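Local coordinates for phosphoribosylaminoimidazole carboxylase, ATPase subunit (Thermotoga maritima, PDB 3AX6), which probably catalyses the ATP-dependent carboxylation of 5-aminoimidazole ribonucleotide by bicarbonate to N5-carboxyaminoimidazole ribonucleotide, a step of purine biosynthesis, at residues A[183-194]-A[283-293]; A[307-318]-A[365-373]. One frame throughout, in Å; residues are numbered along the deposited sequence.

Contact 1 (A[183-194]-A[283-293]); sequences ARNEKGEIACYP and RAIMNLPLGST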
loop_
_atom_site.group_PDB
_atom_site.type_symbol
_atom_site.label_atom_id
_atom_site.label_comp_id
_atom_site.label_asym_id
_atom_site.label_seq_id
_atom_site.Cartn_x
_atom_site.Cartn_y
_atom_site.Cartn_z
ATOM N N ALA A 183 -1.841 -2.814 -18.996
ATOM C CA ALA A 183 -0.439 -2.430 -19.007
ATOM C C ALA A 183 0.315 -3.243 -20.039
ATOM O O ALA A 183 -0.042 -4.391 -20.327
ATOM C CB ALA A 183 0.168 -2.645 -17.632
ATOM N N ARG A 184 1.364 -2.644 -20.591
ATOM C CA ARG A 184 2.174 -3.315 -21.591
ATOM C C ARG A 184 3.643 -2.929 -21.447
ATOM O O ARG A 184 3.968 -1.771 -21.163
ATOM C CB ARG A 184 1.666 -2.962 -23.000
ATOM C CG ARG A 184 2.439 -3.611 -24.140
ATOM C CD ARG A 184 1.788 -3.300 -25.491
ATOM N NE ARG A 184 2.507 -3.868 -26.636
ATOM C CZ ARG A 184 3.691 -3.439 -27.076
ATOM N NH1 ARG A 184 4.311 -2.429 -26.472
ATOM N NH2 ARG A 184 4.249 -4.011 -28.132
ATOM N N ASN A 185 4.503 -3.928 -21.648
ATOM C CA ASN A 185 5.969 -3.837 -21.603
ATOM C C ASN A 185 6.488 -3.458 -22.970
ATOM O O ASN A 185 5.754 -3.505 -23.950
ATOM C CB ASN A 185 6.582 -5.207 -21.315
ATOM C CG ASN A 185 6.853 -5.422 -19.878
ATOM O OD1 ASN A 185 7.281 -6.503 -19.475
ATOM N ND2 ASN A 185 6.617 -4.390 -19.074
ATOM N N GLU A 186 7.771 -3.126 -23.042
ATOM C CA GLU A 186 8.369 -2.821 -24.326
ATOM C C GLU A 186 8.605 -4.181 -24.993
ATOM O O GLU A 186 8.632 -4.288 -26.217
ATOM C CB GLU A 186 9.685 -2.063 -24.159
ATOM C CG GLU A 186 10.194 -1.468 -25.460
ATOM C CD GLU A 186 11.129 -0.295 -25.240
ATOM O OE1 GLU A 186 11.500 0.371 -26.230
ATOM O OE2 GLU A 186 11.495 -0.032 -24.075
ATOM N N LYS A 187 8.751 -5.218 -24.168
ATOM C CA LYS A 187 8.951 -6.587 -24.649
ATOM C C LYS A 187 7.673 -7.093 -25.310
ATOM O O LYS A 187 7.689 -8.075 -26.053
ATOM C CB LYS A 187 9.303 -7.524 -23.485
ATOM C CG LYS A 187 10.767 -7.539 -23.068
ATOM C CD LYS A 187 10.968 -8.410 -21.830
ATOM C CE LYS A 187 12.425 -8.799 -21.636
ATOM N NZ LYS A 187 13.330 -7.620 -21.596
ATOM N N GLY A 188 6.558 -6.432 -25.018
ATOM C CA GLY A 188 5.295 -6.837 -25.606
ATOM C C GLY A 188 4.360 -7.580 -24.669
ATOM O O GLY A 188 3.238 -7.910 -25.052
ATOM N N GLU A 189 4.802 -7.862 -23.449
ATOM C CA GLU A 189 3.931 -8.556 -22.511
ATOM C C GLU A 189 2.759 -7.644 -22.139
ATOM O O GLU A 189 2.960 -6.455 -21.890
ATOM C CB GLU A 189 4.703 -8.965 -21.247
ATOM C CG GLU A 189 3.781 -9.336 -20.093
ATOM C CD GLU A 189 4.479 -10.037 -18.938
ATOM O OE1 GLU A 189 5.595 -9.623 -18.561
ATOM O OE2 GLU A 189 3.890 -10.997 -18.394
ATOM N N ILE A 190 1.542 -8.192 -22.123
ATOM C CA ILE A 190 0.351 -7.413 -21.761
ATOM C C ILE A 190 -0.284 -7.959 -20.485
ATOM O O ILE A 190 -0.208 -9.149 -20.200
ATOM C CB ILE A 190 -0.747 -7.421 -22.879
ATOM C CG1 ILE A 190 -1.160 -8.858 -23.192
ATOM C CG2 ILE A 190 -0.245 -6.720 -24.135
ATOM C CD1 ILE A 190 -2.235 -8.994 -24.273
ATOM N N ALA A 191 -0.903 -7.070 -19.718
ATOM C CA ALA A 191 -1.568 -7.428 -18.472
ATOM C C ALA A 191 -2.900 -6.686 -18.462
ATOM O O ALA A 191 -2.932 -5.461 -18.428
ATOM C CB ALA A 191 -0.713 -6.997 -17.282
ATOM N N CYS A 192 -4.001 -7.421 -18.496
ATOM C CA CYS A 192 -5.301 -6.772 -18.524
ATOM C C CYS A 192 -6.059 -6.943 -17.214
ATOM O O CYS A 192 -6.119 -8.031 -16.648
ATOM C CB CYS A 192 -6.131 -7.314 -19.695
ATOM S SG CYS A 192 -7.625 -6.347 -20.052
ATOM N N TYR A 193 -6.642 -5.846 -16.746
ATOM C CA TYR A 193 -7.398 -5.838 -15.503
ATOM C C TYR A 193 -8.864 -6.108 -15.746
ATOM O O TYR A 193 -9.312 -6.169 -16.884
ATOM C CB TYR A 193 -7.235 -4.482 -14.805
ATOM C CG TYR A 193 -5.925 -4.365 -14.056
ATOM C CD1 TYR A 193 -5.789 -4.858 -12.759
ATOM C CD2 TYR A 193 -4.806 -3.797 -14.661
ATOM C CE1 TYR A 193 -4.568 -4.785 -12.087
ATOM C CE2 TYR A 193 -3.589 -3.724 -14.003
ATOM C CZ TYR A 193 -3.473 -4.217 -12.720
ATOM O OH TYR A 193 -2.258 -4.138 -12.086
ATOM N N PRO A 194 -9.629 -6.318 -14.672
ATOM C CA PRO A 194 -11.053 -6.566 -14.895
ATOM C C PRO A 194 -11.669 -5.283 -15.472
ATOM O O PRO A 194 -11.102 -4.194 -15.339
ATOM C CB PRO A 194 -11.573 -6.868 -13.491
ATOM C CG PRO A 194 -10.376 -7.471 -12.809
ATOM C CD PRO A 194 -9.255 -6.583 -13.271
ATOM N N ARG A 283 6.413 -1.515 -13.223
ATOM C CA ARG A 283 6.895 -2.728 -13.879
ATOM C C ARG A 283 6.958 -2.536 -15.393
ATOM O O ARG A 283 7.949 -2.892 -16.026
ATOM C CB ARG A 283 5.982 -3.928 -13.588
ATOM C CG ARG A 283 6.012 -4.475 -12.154
ATOM C CD ARG A 283 5.350 -5.848 -12.143
ATOM N NE ARG A 283 5.026 -6.348 -10.814
ATOM C CZ ARG A 283 5.163 -7.620 -10.455
ATOM N NH1 ARG A 283 5.625 -8.508 -11.330
ATOM N NH2 ARG A 283 4.836 -8.012 -9.231
ATOM N N ALA A 284 5.905 -1.958 -15.967
ATOM C CA ALA A 284 5.850 -1.767 -17.405
ATOM C C ALA A 284 6.877 -0.784 -17.957
ATOM O O ALA A 284 7.527 -1.067 -18.967
ATOM C CB ALA A 284 4.445 -1.352 -17.824
ATOM N N ILE A 285 7.045 0.365 -17.314
ATOM C CA ILE A 285 8.004 1.327 -17.844
ATOM C C ILE A 285 9.451 0.894 -17.614
ATOM O O ILE A 285 10.366 1.409 -18.263
ATOM C CB ILE A 285 7.790 2.739 -17.263
ATOM C CG1 ILE A 285 8.203 2.782 -15.792
ATOM C CG2 ILE A 285 6.335 3.143 -17.436
ATOM C CD1 ILE A 285 8.117 4.177 -15.182
HETATM N N MSE A 286 9.659 -0.047 -16.695
HETATM C CA MSE A 286 11.006 -0.552 -16.429
HETATM C C MSE A 286 11.231 -1.859 -17.196
HETATM O O MSE A 286 12.222 -2.552 -16.980
HETATM C CB MSE A 286 11.219 -0.798 -14.927
HETATM C CG MSE A 286 11.131 0.442 -14.047
HETATM SE SE MSE A 286 12.181 1.918 -14.710
HETATM C CE MSE A 286 13.917 1.126 -14.591
ATOM N N ASN A 287 10.297 -2.186 -18.084
ATOM C CA ASN A 287 10.368 -3.396 -18.898
ATOM C C ASN A 287 10.680 -4.635 -18.063
ATOM O O ASN A 287 11.556 -5.430 -18.403
ATOM C CB ASN A 287 11.410 -3.225 -20.010
ATOM C CG ASN A 287 11.068 -4.028 -21.262
ATOM O OD1 ASN A 287 9.903 -4.286 -21.550
ATOM N ND2 ASN A 287 12.087 -4.408 -22.018
ATOM N N LEU A 288 9.954 -4.774 -16.958
ATOM C CA LEU A 288 10.084 -5.903 -16.048
ATOM C C LEU A 288 8.832 -6.761 -16.219
ATOM O O LEU A 288 7.830 -6.298 -16.773
ATOM C CB LEU A 288 10.149 -5.406 -14.604
ATOM C CG LEU A 288 11.351 -4.559 -14.200
ATOM C CD1 LEU A 288 11.073 -3.848 -12.894
ATOM C CD2 LEU A 288 12.563 -5.463 -14.078
ATOM N N PRO A 289 8.879 -8.030 -15.769
ATOM C CA PRO A 289 7.708 -8.900 -15.896
ATOM C C PRO A 289 6.514 -8.265 -15.180
ATOM O O PRO A 289 6.634 -7.771 -14.052
ATOM C CB PRO A 289 8.172 -10.193 -15.231
ATOM C CG PRO A 289 9.625 -10.234 -15.592
ATOM C CD PRO A 289 10.070 -8.804 -15.366
ATOM N N LEU A 290 5.370 -8.258 -15.849
ATOM C CA LEU A 290 4.159 -7.661 -15.288
ATOM C C LEU A 290 3.543 -8.524 -14.188
ATOM O O LEU A 290 3.684 -9.744 -14.193
ATOM C CB LEU A 290 3.145 -7.418 -16.411
ATOM C CG LEU A 290 3.216 -6.081 -17.161
ATOM C CD1 LEU A 290 4.638 -5.577 -17.221
ATOM C CD2 LEU A 290 2.621 -6.236 -18.558
ATOM N N GLY A 291 2.864 -7.877 -13.244
ATOM C CA GLY A 291 2.238 -8.602 -12.154
ATOM C C GLY A 291 0.804 -9.036 -12.401
ATOM O O GLY A 291 0.080 -8.444 -13.207
ATOM N N SER A 292 0.392 -10.080 -11.690
ATOM C CA SER A 292 -0.959 -10.617 -11.808
ATOM C C SER A 292 -2.058 -9.580 -11.597
ATOM O O SER A 292 -1.970 -8.752 -10.694
ATOM C CB SER A 292 -1.157 -11.741 -10.800
ATOM O OG SER A 292 -2.536 -11.951 -10.585
ATOM N N THR A 293 -3.106 -9.635 -12.416
ATOM C CA THR A 293 -4.209 -8.694 -12.272
ATOM C C THR A 293 -5.435 -9.362 -11.659
ATOM O O THR A 293 -6.545 -8.843 -11.787
ATOM C CB THR A 293 -4.655 -8.115 -13.626
ATOM O OG1 THR A 293 -5.170 -9.179 -14.441
ATOM C CG2 THR A 293 -3.490 -7.411 -14.333
HETATM O O HOH W 1 9.179 -1.467 -21.127
HETATM O O HOH W 2 14.299 -5.902 -18.899
HETATM O O HOH W 3 4.882 -11.821 -16.193
#

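Contact 2 (A[307-318]-A[365-373]); sequences EEGYYGKPALIG and KKILKVVSE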
loop_
_atom_site.group_PDB
_atom_site.type_symbol
_atom_site.label_atom_id
_atom_site.label_comp_id
_atom_site.label_asym_id
_atom_site.label_seq_id
_atom_site.Cartn_x
_atom_site.Cartn_y
_atom_site.Cartn_z
ATOM N N GLU A 307 -16.667 19.338 0.298
ATOM C CA GLU A 307 -18.062 19.753 0.310
ATOM C C GLU A 307 -18.166 21.232 -0.033
ATOM O O GLU A 307 -17.217 22.000 0.175
ATOM C CB GLU A 307 -18.684 19.518 1.692
ATOM C CG GLU A 307 -18.924 18.058 2.050
ATOM C CD GLU A 307 -19.850 17.360 1.064
ATOM O OE1 GLU A 307 -20.979 17.858 0.841
ATOM O OE2 GLU A 307 -19.448 16.313 0.510
ATOM N N GLU A 308 -19.324 21.624 -0.555
ATOM C CA GLU A 308 -19.575 23.017 -0.911
ATOM C C GLU A 308 -19.522 23.921 0.322
ATOM O O GLU A 308 -19.874 23.505 1.423
ATOM C CB GLU A 308 -20.950 23.153 -1.563
ATOM C CG GLU A 308 -21.047 22.600 -2.968
ATOM C CD GLU A 308 -22.480 22.553 -3.470
ATOM O OE1 GLU A 308 -23.175 23.590 -3.401
ATOM O OE2 GLU A 308 -22.910 21.475 -3.933
ATOM N N GLY A 309 -19.071 25.157 0.128
ATOM C CA GLY A 309 -19.016 26.106 1.225
ATOM C C GLY A 309 -17.938 25.890 2.266
ATOM O O GLY A 309 -18.014 26.443 3.366
ATOM N N TYR A 310 -16.934 25.089 1.934
ATOM C CA TYR A 310 -15.837 24.829 2.858
ATOM C C TYR A 310 -14.513 25.088 2.174
ATOM O O TYR A 310 -14.275 24.597 1.077
ATOM C CB TYR A 310 -15.899 23.392 3.356
ATOM C CG TYR A 310 -17.038 23.160 4.306
ATOM C CD1 TYR A 310 -16.979 23.630 5.615
ATOM C CD2 TYR A 310 -18.193 22.500 3.890
ATOM C CE1 TYR A 310 -18.044 23.453 6.492
ATOM C CE2 TYR A 310 -19.265 22.316 4.761
ATOM C CZ TYR A 310 -19.183 22.796 6.060
ATOM O OH TYR A 310 -20.242 22.629 6.927
ATOM N N TYR A 311 -13.668 25.882 2.827
ATOM C CA TYR A 311 -12.351 26.235 2.300
ATOM C C TYR A 311 -11.346 26.214 3.448
ATOM O O TYR A 311 -11.728 26.372 4.600
ATOM C CB TYR A 311 -12.399 27.638 1.696
ATOM C CG TYR A 311 -13.455 27.811 0.635
ATOM C CD1 TYR A 311 -13.129 27.735 -0.720
ATOM C CD2 TYR A 311 -14.788 28.026 0.985
ATOM C CE1 TYR A 311 -14.116 27.869 -1.705
ATOM C CE2 TYR A 311 -15.779 28.157 0.018
ATOM C CZ TYR A 311 -15.440 28.076 -1.322
ATOM O OH TYR A 311 -16.419 28.168 -2.272
ATOM N N GLY A 312 -10.070 26.018 3.133
ATOM C CA GLY A 312 -9.046 25.999 4.169
ATOM C C GLY A 312 -8.519 24.625 4.546
ATOM O O GLY A 312 -8.439 23.728 3.699
ATOM N N LYS A 313 -8.155 24.464 5.819
ATOM C CA LYS A 313 -7.621 23.200 6.331
ATOM C C LYS A 313 -8.670 22.098 6.319
ATOM O O LYS A 313 -9.736 22.236 6.920
ATOM C CB LYS A 313 -7.076 23.379 7.750
ATOM C CG LYS A 313 -5.859 24.286 7.816
ATOM C CD LYS A 313 -5.300 24.409 9.227
ATOM C CE LYS A 313 -4.116 25.364 9.250
ATOM N NZ LYS A 313 -3.482 25.460 10.592
ATOM N N PRO A 314 -8.368 20.979 5.642
ATOM C CA PRO A 314 -9.268 19.831 5.527
ATOM C C PRO A 314 -9.651 19.263 6.884
ATOM O O PRO A 314 -8.860 19.299 7.825
ATOM C CB PRO A 314 -8.453 18.826 4.712
ATOM C CG PRO A 314 -7.442 19.677 3.990
ATOM C CD PRO A 314 -7.062 20.669 5.040
ATOM N N ALA A 315 -10.868 18.741 6.972
ATOM C CA ALA A 315 -11.381 18.131 8.192
ATOM C C ALA A 315 -12.414 17.078 7.784
ATOM O O ALA A 315 -13.264 17.329 6.924
ATOM C CB ALA A 315 -12.017 19.184 9.084
ATOM N N LEU A 316 -12.335 15.901 8.394
ATOM C CA LEU A 316 -13.246 14.815 8.067
ATOM C C LEU A 316 -14.409 14.641 9.033
ATOM O O LEU A 316 -14.279 14.877 10.234
ATOM C CB LEU A 316 -12.471 13.504 8.002
ATOM C CG LEU A 316 -11.475 13.337 6.863
ATOM C CD1 LEU A 316 -10.540 12.180 7.181
ATOM C CD2 LEU A 316 -12.226 13.091 5.564
ATOM N N ILE A 317 -15.553 14.231 8.495
ATOM C CA ILE A 317 -16.720 13.963 9.314
ATOM C C ILE A 317 -17.286 12.614 8.892
ATOM O O ILE A 317 -17.297 12.279 7.711
ATOM C CB ILE A 317 -17.833 15.042 9.174
ATOM C CG1 ILE A 317 -18.511 14.937 7.809
ATOM C CG2 ILE A 317 -17.251 16.432 9.400
ATOM C CD1 ILE A 317 -19.676 15.890 7.648
ATOM N N GLY A 318 -17.738 11.842 9.875
ATOM C CA GLY A 318 -18.311 10.537 9.608
ATOM C C GLY A 318 -17.318 9.387 9.631
ATOM O O GLY A 318 -17.687 8.254 9.332
ATOM N N LYS A 365 -21.291 7.081 1.435
ATOM C CA LYS A 365 -21.063 8.258 0.602
ATOM C C LYS A 365 -21.751 9.487 1.199
ATOM O O LYS A 365 -21.383 10.621 0.895
ATOM C CB LYS A 365 -21.586 8.003 -0.818
ATOM C CG LYS A 365 -21.527 9.208 -1.753
ATOM C CD LYS A 365 -21.936 8.821 -3.170
ATOM C CE LYS A 365 -22.099 10.044 -4.065
ATOM N NZ LYS A 365 -20.878 10.897 -4.102
ATOM N N LYS A 366 -22.744 9.252 2.052
ATOM C CA LYS A 366 -23.489 10.333 2.694
ATOM C C LYS A 366 -22.944 10.642 4.078
ATOM O O LYS A 366 -23.256 11.683 4.651
ATOM C CB LYS A 366 -24.963 9.953 2.816
ATOM C CG LYS A 366 -25.642 9.697 1.481
ATOM C CD LYS A 366 -27.060 9.187 1.667
ATOM C CE LYS A 366 -27.718 8.915 0.324
ATOM N NZ LYS A 366 -29.061 8.296 0.487
ATOM N N ILE A 367 -22.126 9.733 4.603
ATOM C CA ILE A 367 -21.541 9.871 5.935
ATOM C C ILE A 367 -20.153 10.517 5.942
ATOM O O ILE A 367 -19.881 11.415 6.740
ATOM C CB ILE A 367 -21.460 8.484 6.614
ATOM C CG1 ILE A 367 -22.872 7.918 6.772
ATOM C CG2 ILE A 367 -20.749 8.580 7.954
ATOM C CD1 ILE A 367 -22.915 6.525 7.373
ATOM N N LEU A 368 -19.271 10.037 5.069
ATOM C CA LEU A 368 -17.919 10.570 4.968
ATOM C C LEU A 368 -17.935 11.882 4.213
ATOM O O LEU A 368 -18.457 11.952 3.104
ATOM C CB LEU A 368 -17.009 9.588 4.231
ATOM C CG LEU A 368 -16.115 8.708 5.098
ATOM C CD1 LEU A 368 -15.241 7.826 4.215
ATOM C CD2 LEU A 368 -15.260 9.594 5.992
ATOM N N LYS A 369 -17.359 12.925 4.801
ATOM C CA LYS A 369 -17.331 14.222 4.144
ATOM C C LYS A 369 -16.108 15.053 4.495
ATOM O O LYS A 369 -15.718 15.144 5.657
ATOM C CB LYS A 369 -18.606 14.997 4.480
ATOM C CG LYS A 369 -19.865 14.283 4.023
ATOM C CD LYS A 369 -21.103 15.151 4.114
ATOM C CE LYS A 369 -22.311 14.417 3.542
ATOM N NZ LYS A 369 -22.052 13.926 2.154
ATOM N N VAL A 370 -15.496 15.643 3.475
ATOM C CA VAL A 370 -14.330 16.491 3.661
ATOM C C VAL A 370 -14.843 17.908 3.842
ATOM O O VAL A 370 -15.478 18.471 2.959
ATOM C CB VAL A 370 -13.400 16.445 2.446
ATOM C CG1 VAL A 370 -12.197 17.348 2.678
ATOM C CG2 VAL A 370 -12.965 15.013 2.183
ATOM N N VAL A 371 -14.559 18.470 5.007
ATOM C CA VAL A 371 -14.995 19.806 5.375
ATOM C C VAL A 371 -13.772 20.647 5.747
ATOM O O VAL A 371 -12.636 20.212 5.566
ATOM C CB VAL A 371 -16.008 19.687 6.553
ATOM C CG1 VAL A 371 -16.074 20.958 7.376
ATOM C CG2 VAL A 371 -17.381 19.359 5.993
ATOM N N SER A 372 -14.003 21.858 6.236
ATOM C CA SER A 372 -12.916 22.736 6.636
ATOM C C SER A 372 -12.801 22.738 8.151
ATOM O O SER A 372 -13.787 22.546 8.868
ATOM C CB SER A 372 -13.180 24.164 6.167
ATOM O OG SER A 372 -14.185 24.768 6.963
ATOM N N GLU A 373 -11.586 22.966 8.627
ATOM C CA GLU A 373 -11.318 23.020 10.052
ATOM C C GLU A 373 -11.658 24.432 10.535
ATOM O O GLU A 373 -10.712 25.197 10.829
ATOM C CB GLU A 373 -9.843 22.716 10.305
ATOM C CG GLU A 373 -9.506 22.333 11.731
ATOM C CD GLU A 373 -8.016 22.163 11.930
ATOM O OE1 GLU A 373 -7.374 21.530 11.063
ATOM O OE2 GLU A 373 -7.491 22.658 12.952
HETATM O O HOH W 4 -17.157 15.193 0.954
HETATM O O HOH W 5 -14.712 27.285 4.790
#

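Contact 1 (A[183-194]-A[283-293])
The C-terminal end of helix 277-285 and the loop after it follow the hairpin of strands 174-184 and 190-198, their CA atoms 4.7 Å apart at Asn185 and Ala284 and 5.4 Å apart at Tyr193 and Thr293. Asn287, the C-prime residue of the Schellman motif that ends the helix, reaches into the hairpin turn. Its OD1 takes the N-H of Glu186 (N to OD1 2.8 Å), which arrives from above the carbonyl plane, and that of Lys187 (N to OD1 3.0 Å), which lies in the plane on a lone pair. With a valine in place of Asn287, Lys187 N would probably lose its acceptor and Glu186 N would be left to the water it shares with Ala284 O. In return, Glu189 OE1 accepts from Leu290 N at 3.0 Å, nearly straight at 170° but above the carboxylate plane. The Leu290 and Glu189 side chains run past each other in opposite directions, and Leu290 CD2 rests on Ala191 CB (3.7 Å). At the far end, chi1 of 64° sets Thr293 OG1 between its backbone N and carbonyl carbon, where it donates to Cys192 O (2.7 Å), while CG2 sits over the Tyr193 ring in a CH-pi contact, 3.5 Å from the centroid. Tyr193 OH is hydrogen-bonded to Thr275 O, outside the two segments. Each of the four direct bonds satisfies a backbone N-H or C=O of one segment with a side chain of the other.

Contact 2 (A[307-318]-A[365-373])
Ala315 and Val371 form an antiparallel hydrogen-bonded pair at the middle of a two-stranded sheet, with Val371 N 2.6 Å from Ala315 O; the segments of 314-317 and 369-372 run at 136° to each other. Lys369, paired with Ile317, lies across its neighbours on the face shared with Val371. Its CB presses on Ile317 CG1 at 3.3 Å, closer than usual carbon contact, CG passes Ile317 CD1, and CD lies between Ile317 CD1 and Glu307 CD, 3.9 Å from the former. A bend at the last torsion (chi4 -54°) then places NZ by Glu307 OE2, a long salt bridge of 3.9 Å. Water also ties OE2 to Val370 N. Glu307 N, at the start of the type II turn 307-310, donates to Val370 O (3.0 Å) on the edge of strand 369-372 that faces away from 314-317. At the end of that turn the Tyr310 ring lies against Val371, whose CG1 makes a CH-pi contact over one face, 3.6 Å from the centroid, while Ser372 OG lies at the ring edge. On the other face of the sheet Leu316 CD2 meets Val370 CG2. This face packs on strands 328-332 and 343-350: Leu316 touches Leu330 and Phe332, and Val370 reaches Met344. Just before strand 369-372, Leu368 reaches Phe347 of strand 343-350 and Ala322 of helix 319-323, for which Gly318 is the N-cap.

In the fold
Contact 1 and contact 2 lie on opposite sides of the chain's centre, their own centres 38 Å apart and their nearest atoms about 21 Å apart, and follow one another along the chain. Neither belongs to the ADP pocket. Contact 1 is linked to it through strand 174-184, which carries the pocket residues Ile174 and Glu177, whereas contact 2 pairs the last modelled strand, 369-372, with strand 314-317. The homodimer relates them further: Lys187 and Pro289 of contact 1 pack on Glu320 of the second subunit, in the helix that directly follows 307-318 there, while in contact 2 Leu316 touches Met23 and Glu373 touches Met1 of the second subunit.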